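Local coordinates for protein alternansucrase (Leuconostoc mesenteroides, PDB 6HVG) that belongs to glycoside hydrolase family 70, a family of large multidomain enzymes built round a TIM-barrel-like catalytic core, and binds a calcium ion, at residues A[576-581]-A[1160-1165]. Numbering follows the deposited sequence.
Sequences FLLAND and QIYALP. With CA (calcium ion), chain C.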
loop_
_atom_site.group_PDB
_atom_site.type_symbol
_atom_site.label_atom_id
_atom_site.label_comp_id
_atom_site.label_asym_id
_atom_site.label_seq_id
_atom_site.Cartn_x
_atom_site.Cartn_y
_atom_site.Cartn_z
ATOM N N PHE A 576 4.405 9.642 -6.701
ATOM C CA PHE A 576 3.186 8.922 -7.063
ATOM C C PHE A 576 2.564 8.297 -5.857
ATOM O O PHE A 576 3.238 7.612 -5.112
ATOM C CB PHE A 576 3.497 7.854 -8.100
ATOM C CG PHE A 576 4.003 8.414 -9.385
ATOM C CD1 PHE A 576 3.132 8.817 -10.363
ATOM C CD2 PHE A 576 5.343 8.598 -9.571
ATOM C CE1 PHE A 576 3.596 9.371 -11.542
ATOM C CE2 PHE A 576 5.822 9.134 -10.735
ATOM C CZ PHE A 576 4.947 9.528 -11.726
ATOM N N LEU A 577 1.277 8.569 -5.675
ATOM C CA LEU A 577 0.552 8.140 -4.510
ATOM C C LEU A 577 -0.711 7.461 -4.959
ATOM O O LEU A 577 -0.856 6.247 -4.801
ATOM C CB LEU A 577 0.265 9.357 -3.604
ATOM C CG LEU A 577 -0.626 9.174 -2.364
ATOM C CD1 LEU A 577 -0.045 8.150 -1.401
ATOM C CD2 LEU A 577 -0.758 10.523 -1.689
ATOM N N LEU A 578 -1.642 8.231 -5.519
ATOM C CA LEU A 578 -2.947 7.688 -5.926
ATOM C C LEU A 578 -3.413 8.346 -7.185
ATOM O O LEU A 578 -3.115 9.518 -7.444
ATOM C CB LEU A 578 -4.008 7.907 -4.833
ATOM C CG LEU A 578 -3.911 7.028 -3.576
ATOM C CD1 LEU A 578 -4.584 7.669 -2.371
ATOM C CD2 LEU A 578 -4.549 5.671 -3.809
ATOM N N ALA A 579 -4.180 7.589 -7.954
ATOM C CA ALA A 579 -4.939 8.087 -9.096
ATOM C C ALA A 579 -4.073 8.812 -10.107
ATOM O O ALA A 579 -2.979 8.323 -10.451
ATOM C CB ALA A 579 -6.116 8.949 -8.648
ATOM N N ASN A 580 -4.565 9.931 -10.640
ATOM C CA ASN A 580 -3.815 10.696 -11.607
ATOM C C ASN A 580 -2.985 11.708 -10.890
ATOM O O ASN A 580 -3.526 12.613 -10.288
ATOM C CB ASN A 580 -4.747 11.425 -12.552
ATOM C CG ASN A 580 -5.516 10.487 -13.442
ATOM O OD1 ASN A 580 -4.996 10.004 -14.462
ATOM N ND2 ASN A 580 -6.735 10.224 -13.078
ATOM N N ASP A 581 -1.668 11.568 -10.946
ATOM C CA ASP A 581 -0.779 12.450 -10.197
ATOM C C ASP A 581 -0.587 13.757 -10.982
ATOM O O ASP A 581 -0.118 13.751 -12.101
ATOM C CB ASP A 581 0.550 11.745 -9.918
ATOM C CG ASP A 581 1.462 12.540 -9.087
ATOM O OD1 ASP A 581 1.306 12.568 -7.847
ATOM O OD2 ASP A 581 2.402 13.117 -9.680
ATOM N N GLN A 1160 -3.551 14.905 -6.447
ATOM C CA GLN A 1160 -4.224 14.080 -7.453
ATOM C C GLN A 1160 -5.682 14.413 -7.707
ATOM O O GLN A 1160 -6.295 15.195 -6.987
ATOM C CB GLN A 1160 -4.080 12.570 -7.117
ATOM C CG GLN A 1160 -4.990 12.032 -6.024
ATOM C CD GLN A 1160 -4.615 12.498 -4.626
ATOM O OE1 GLN A 1160 -3.431 12.493 -4.263
ATOM N NE2 GLN A 1160 -5.614 12.875 -3.822
ATOM N N ILE A 1161 -6.230 13.772 -8.735
ATOM C CA ILE A 1161 -7.621 13.900 -9.107
ATOM C C ILE A 1161 -8.045 12.552 -9.705
ATOM O O ILE A 1161 -7.225 11.876 -10.309
ATOM C CB ILE A 1161 -7.792 15.090 -10.075
ATOM C CG1 ILE A 1161 -9.267 15.388 -10.347
ATOM C CG2 ILE A 1161 -7.037 14.858 -11.372
ATOM C CD1 ILE A 1161 -9.475 16.714 -11.041
ATOM N N TYR A 1162 -9.301 12.152 -9.511
ATOM C CA TYR A 1162 -9.773 10.824 -9.932
ATOM C C TYR A 1162 -10.728 10.847 -11.113
ATOM O O TYR A 1162 -11.331 11.856 -11.413
ATOM C CB TYR A 1162 -10.526 10.135 -8.794
ATOM C CG TYR A 1162 -9.697 9.569 -7.656
ATOM C CD1 TYR A 1162 -8.961 10.394 -6.813
ATOM C CD2 TYR A 1162 -9.724 8.204 -7.374
ATOM C CE1 TYR A 1162 -8.268 9.876 -5.732
ATOM C CE2 TYR A 1162 -9.017 7.676 -6.309
ATOM C CZ TYR A 1162 -8.300 8.513 -5.485
ATOM O OH TYR A 1162 -7.642 7.969 -4.401
ATOM N N ALA A 1163 -10.876 9.696 -11.753
ATOM C CA ALA A 1163 -11.961 9.433 -12.691
ATOM C C ALA A 1163 -12.246 10.568 -13.675
ATOM O O ALA A 1163 -13.335 11.175 -13.650
ATOM C CB ALA A 1163 -13.205 9.077 -11.918
ATOM N N LEU A 1164 -11.269 10.841 -14.541
ATOM C CA LEU A 1164 -11.417 11.809 -15.627
ATOM C C LEU A 1164 -12.006 11.077 -16.849
ATOM O O LEU A 1164 -11.496 10.040 -17.232
ATOM C CB LEU A 1164 -10.059 12.410 -15.959
ATOM C CG LEU A 1164 -9.381 13.095 -14.766
ATOM C CD1 LEU A 1164 -7.883 13.188 -14.950
ATOM C CD2 LEU A 1164 -9.942 14.479 -14.513
ATOM N N PRO A 1165 -13.094 11.606 -17.450
ATOM C CA PRO A 1165 -13.862 10.819 -18.419
ATOM C C PRO A 1165 -13.292 10.725 -19.847
ATOM O O PRO A 1165 -13.745 9.883 -20.617
ATOM C CB PRO A 1165 -15.204 11.545 -18.463
ATOM C CG PRO A 1165 -14.856 12.965 -18.178
ATOM C CD PRO A 1165 -13.750 12.898 -17.160
HETATM CA CA CA C . 2.473 13.614 -6.783
HETATM O O HOH W 1 1.277 15.559 -7.419
#
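An edge strand of an antiparallel sheet within the family 70 region, 1160-1161, pairs here with strand 580-582 beside the calcium site, a worked example of a short sheet edge reinforced by side chains. N580 and I1161 form the antiparallel hydrogen-bonded pair, through two weak backbone bonds, N580 N to I1161 O and I1161 N to N580 O, both 3.3 Å long. The I1161 carbonyl is gripped twice, because N580 ND2 also donates to its O over 3.3 Å; the acceptor lies in the amide plane of N580, while the donor is tilted 27° from the carbonyl plane. The methyl of A579 sits over the centre of one face of the Y1162 ring, a CH-pi contact of 3.6 Å from A579 CB to the centroid, and L578 bears with CB and CD1 on the Y1162 hydroxyl. In the next pair, D581 with Q1160, antiparallel and non-hydrogen-bonded, D581 binds the calcium ion through OD1, as the backbone O atoms of E575 and N625, D1159 OD1 and a water also do. Its CG stands anti to the backbone N (chi1 -176°), which carries D581 OD1 to 1.9 Å from the calcium ion, with OD2 hydrogen-bonded to N1249 ND2.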